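Local atomic coordinates of cysteine-rich repeat secretory protein 2 (Arabidopsis thaliana, PDB entry 6GRE), a protein that modulates cell-to-cell trafficking by restricting plasmodesmal permeability through callose deposition during salicylic acid-triggered immune responses, and has a positive role in innate immunity. Residues 29-34 against 58-63. Residues are numbered along the deposited sequence; the frame is centred on the assembly and turned at random.
Sequences NSLLSS and VTVYGI
L31 sends its CG away from the backbone N (chi1 169°), and chi2 near 74° then swings CD2 out to the strand, while V60, in the conformer described here (one of two), has CG1 anti to its own backbone N (chi1 -160°) and facing the helix. The firmer contact is with the strand backbone: L31 CD2 lies 3.9 Å from the CA of G62, two residues beyond V60 along the strand. With no side chain at G62, the leucine methyl comes down directly on the main chain; it also passes 4.2 Å from the carbonyl carbon of Y61, whose ring leaves from the other face of the sheet. In that same V60 conformer L31 CD2 is 3.7 Å from V60 CG1, the branches meeting at a slant.

The axes of segments 29-34 and 60-63 run 21° apart in nearly the same direction and approach to 9.0 Å. They belong to helix 23-38 and strand 60-66, and this is the packing of a helix on the antiparallel five-stranded sheet of the first Gnk2-homologous (DUF26) domain in the ectodomain. The strand lies inside that sheet, V60 and G62 pairing with V49 and F47 on one neighbour, Y61 and I63 with D108 and R106 on the other. L31 also touches F47 and Y107, and Y24, N27 and L28 of the helix close over V60.

Behind the contact, S34 OG folds back onto S30 O at 3.0 Å, approaching from the face of that carbonyl opposite to S34 N, so a single oxygen takes two bonds within the helix.

No hydrogen bond joins the two segments. Helix and strand are held here by buried methyl and backbone carbon surfaces, an apolar interface whose fit depends on shape rather than on directed polar bonds.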
ATOM      1  N   ASN A  29      12.030   8.747  13.330  1.00 19.93           N
ATOM      2  CA  ASN A  29      12.704   7.511  13.678  1.00 19.64           C
ATOM      3  C   ASN A  29      11.945   6.797  14.784  1.00 20.95           C
ATOM      4  O   ASN A  29      11.814   5.563  14.758  1.00 21.39           O
ATOM      5  CB  ASN A  29      14.180   7.721  14.008  1.00 20.72           C
ATOM      6  CG  ASN A  29      14.977   8.093  12.782  1.00 23.16           C
ATOM      7  OD1 ASN A  29      14.665   7.644  11.683  1.00 26.24           O
ATOM      8  ND2 ASN A  29      16.005   8.919  12.933  1.00 23.50           N
ATOM      9  N   SER A  30      11.403   7.557  15.742  1.00 21.02           N
ATOM     10  CA  SER A  30      10.583   6.966  16.795  0.60 22.11           C
ATOM     11  C   SER A  30       9.311   6.363  16.196  1.00 21.48           C
ATOM     12  O   SER A  30       8.904   5.290  16.605  1.00 23.58           O
ATOM     13  CB  SER A  30      10.226   7.951  17.886  0.60 23.71           C
ATOM     14  OG  SER A  30      11.365   8.670  18.310  0.60 26.36           O
ATOM     15  N   LEU A  31       8.683   7.089  15.256  1.00 21.63           N
ATOM     16  CA  LEU A  31       7.445   6.612  14.594  1.00 22.92           C
ATOM     17  C   LEU A  31       7.711   5.250  13.943  1.00 23.93           C
ATOM     18  O   LEU A  31       6.938   4.292  14.119  1.00 23.46           O
ATOM     19  CB  LEU A  31       6.999   7.625  13.542  1.00 23.21           C
ATOM     20  CG  LEU A  31       5.889   7.120  12.606  1.00 24.81           C
ATOM     21  CD1 LEU A  31       4.576   7.103  13.350  1.00 29.06           C
ATOM     22  CD2 LEU A  31       5.778   7.978  11.359  1.00 27.34           C
ATOM     23  N   LEU A  32       8.794   5.176  13.173  1.00 21.75           N
ATOM     24  CA  LEU A  32       9.112   3.965  12.392  1.00 22.44           C
ATOM     25  C   LEU A  32       9.370   2.764  13.304  1.00 24.29           C
ATOM     26  O   LEU A  32       8.897   1.671  13.009  1.00 23.32           O
ATOM     27  CB  LEU A  32      10.304   4.240  11.482  1.00 23.00           C
ATOM     28  CG  LEU A  32      10.065   5.285  10.400  1.00 25.86           C
ATOM     29  CD1 LEU A  32      11.339   5.580   9.640  1.00 25.18           C
ATOM     30  CD2 LEU A  32       8.948   4.853   9.456  1.00 27.68           C
ATOM     31  N   SER A  33      10.065   2.968  14.431  1.00 25.40           N
ATOM     32  CA  SER A  33      10.304   1.901  15.401  0.50 25.03           C
ATOM     33  C   SER A  33       8.974   1.419  15.989  1.00 26.89           C
ATOM     34  O   SER A  33       8.780   0.218  16.263  1.00 29.72           O
ATOM     35  CB  SER A  33      11.245   2.369  16.485  0.50 27.41           C
ATOM     36  OG  SER A  33      12.547   2.577  15.956  0.50 29.75           O
ATOM     37  N   SER A  34       8.052   2.357  16.187  1.00 26.16           N
ATOM     38  CA  SER A  34       6.722   2.054  16.709  1.00 28.16           C
ATOM     39  C   SER A  34       5.931   1.161  15.742  1.00 28.54           C
ATOM     40  O   SER A  34       5.146   0.328  16.202  1.00 30.14           O
ATOM     41  CB  SER A  34       5.963   3.295  16.997  1.00 29.62           C
ATOM     42  OG  SER A  34       6.588   3.967  18.076  1.00 36.12           O
ATOM     43  N   VAL A  58       7.524  19.662  13.858  1.00 22.61           N
ATOM     44  CA  VAL A  58       8.224  18.434  14.281  1.00 20.97           C
ATOM     45  C   VAL A  58       7.288  17.219  14.320  1.00 23.39           C
ATOM     46  O   VAL A  58       7.741  16.092  14.506  1.00 21.90           O
ATOM     47  CB  VAL A  58       8.876  18.624  15.668  1.00 21.34           C
ATOM     48  CG1 VAL A  58       9.915  19.742  15.672  1.00 21.30           C
ATOM     49  CG2 VAL A  58       7.838  18.823  16.740  1.00 21.35           C
ATOM     50  N   THR A  59       5.980  17.448  14.231  1.00 22.38           N
ATOM     51  CA  THR A  59       5.007  16.368  14.385  1.00 23.06           C
ATOM     52  C   THR A  59       4.985  15.513  13.108  1.00 20.89           C
ATOM     53  O   THR A  59       4.903  16.046  12.015  1.00 22.58           O
ATOM     54  CB  THR A  59       3.613  16.927  14.692  1.00 24.31           C
ATOM     55  OG1 THR A  59       3.678  17.553  15.982  1.00 23.27           O
ATOM     56  CG2 THR A  59       2.543  15.861  14.747  1.00 26.15           C
ATOM     57  N   VAL A  60       5.025  14.200  13.312  1.00 21.21           N
ATOM     58  CA  VAL A  60       5.016  13.195  12.220  0.60 20.44           C
ATOM     59  C   VAL A  60       3.760  12.344  12.356  1.00 18.93           C
ATOM     60  O   VAL A  60       3.386  11.955  13.414  1.00 18.90           O
ATOM     61  CB  VAL A  60       6.229  12.246  12.231  0.60 20.20           C
ATOM     62  CG1 VAL A  60       6.399  11.607  10.842  0.60 18.53           C
ATOM     63  CG2 VAL A  60       7.505  12.901  12.723  0.60 23.27           C
ATOM     64  N   TYR A  61       3.167  12.016  11.206  1.00 18.57           N
ATOM     65  CA  TYR A  61       1.980  11.199  11.101  1.00 19.72           C
ATOM     66  C   TYR A  61       2.321  10.014  10.204  1.00 17.29           C
ATOM     67  O   TYR A  61       2.916  10.192   9.159  1.00 19.14           O
ATOM     68  CB  TYR A  61       0.830  11.986  10.472  1.00 20.47           C
ATOM     69  CG  TYR A  61       0.474  13.261  11.201  1.00 21.26           C
ATOM     70  CD1 TYR A  61       1.177  14.429  10.955  1.00 22.93           C
ATOM     71  CD2 TYR A  61      -0.559  13.296  12.119  1.00 23.68           C
ATOM     72  CE1 TYR A  61       0.865  15.606  11.616  1.00 24.07           C
ATOM     73  CE2 TYR A  61      -0.888  14.469  12.788  1.00 25.15           C
ATOM     74  CZ  TYR A  61      -0.169  15.624  12.531  1.00 25.46           C
ATOM     75  OH  TYR A  61      -0.481  16.778  13.207  1.00 28.15           O
ATOM     76  N   GLY A  62       1.875   8.831  10.608  1.00 17.14           N
ATOM     77  CA  GLY A  62       2.179   7.693   9.763  1.00 18.28           C
ATOM     78  C   GLY A  62       1.241   6.535   9.964  1.00 19.11           C
ATOM     79  O   GLY A  62       0.490   6.436  10.948  1.00 19.12           O
ATOM     80  N   ILE A  63       1.330   5.616   8.995  1.00 17.31           N
ATOM     81  CA  ILE A  63       0.682   4.326   9.090  1.00 18.32           C
ATOM     82  C   ILE A  63       1.644   3.238   8.616  1.00 16.46           C
ATOM     83  O   ILE A  63       2.577   3.505   7.840  1.00 17.13           O
ATOM     84  CB  ILE A  63      -0.614   4.271   8.247  1.00 17.29           C
ATOM     85  CG1 ILE A  63      -0.314   4.341   6.743  1.00 17.22           C
ATOM     86  CG2 ILE A  63      -1.601   5.343   8.671  1.00 18.22           C
ATOM     87  CD1 ILE A  63      -1.484   3.994   5.841  1.00 18.48           C
TER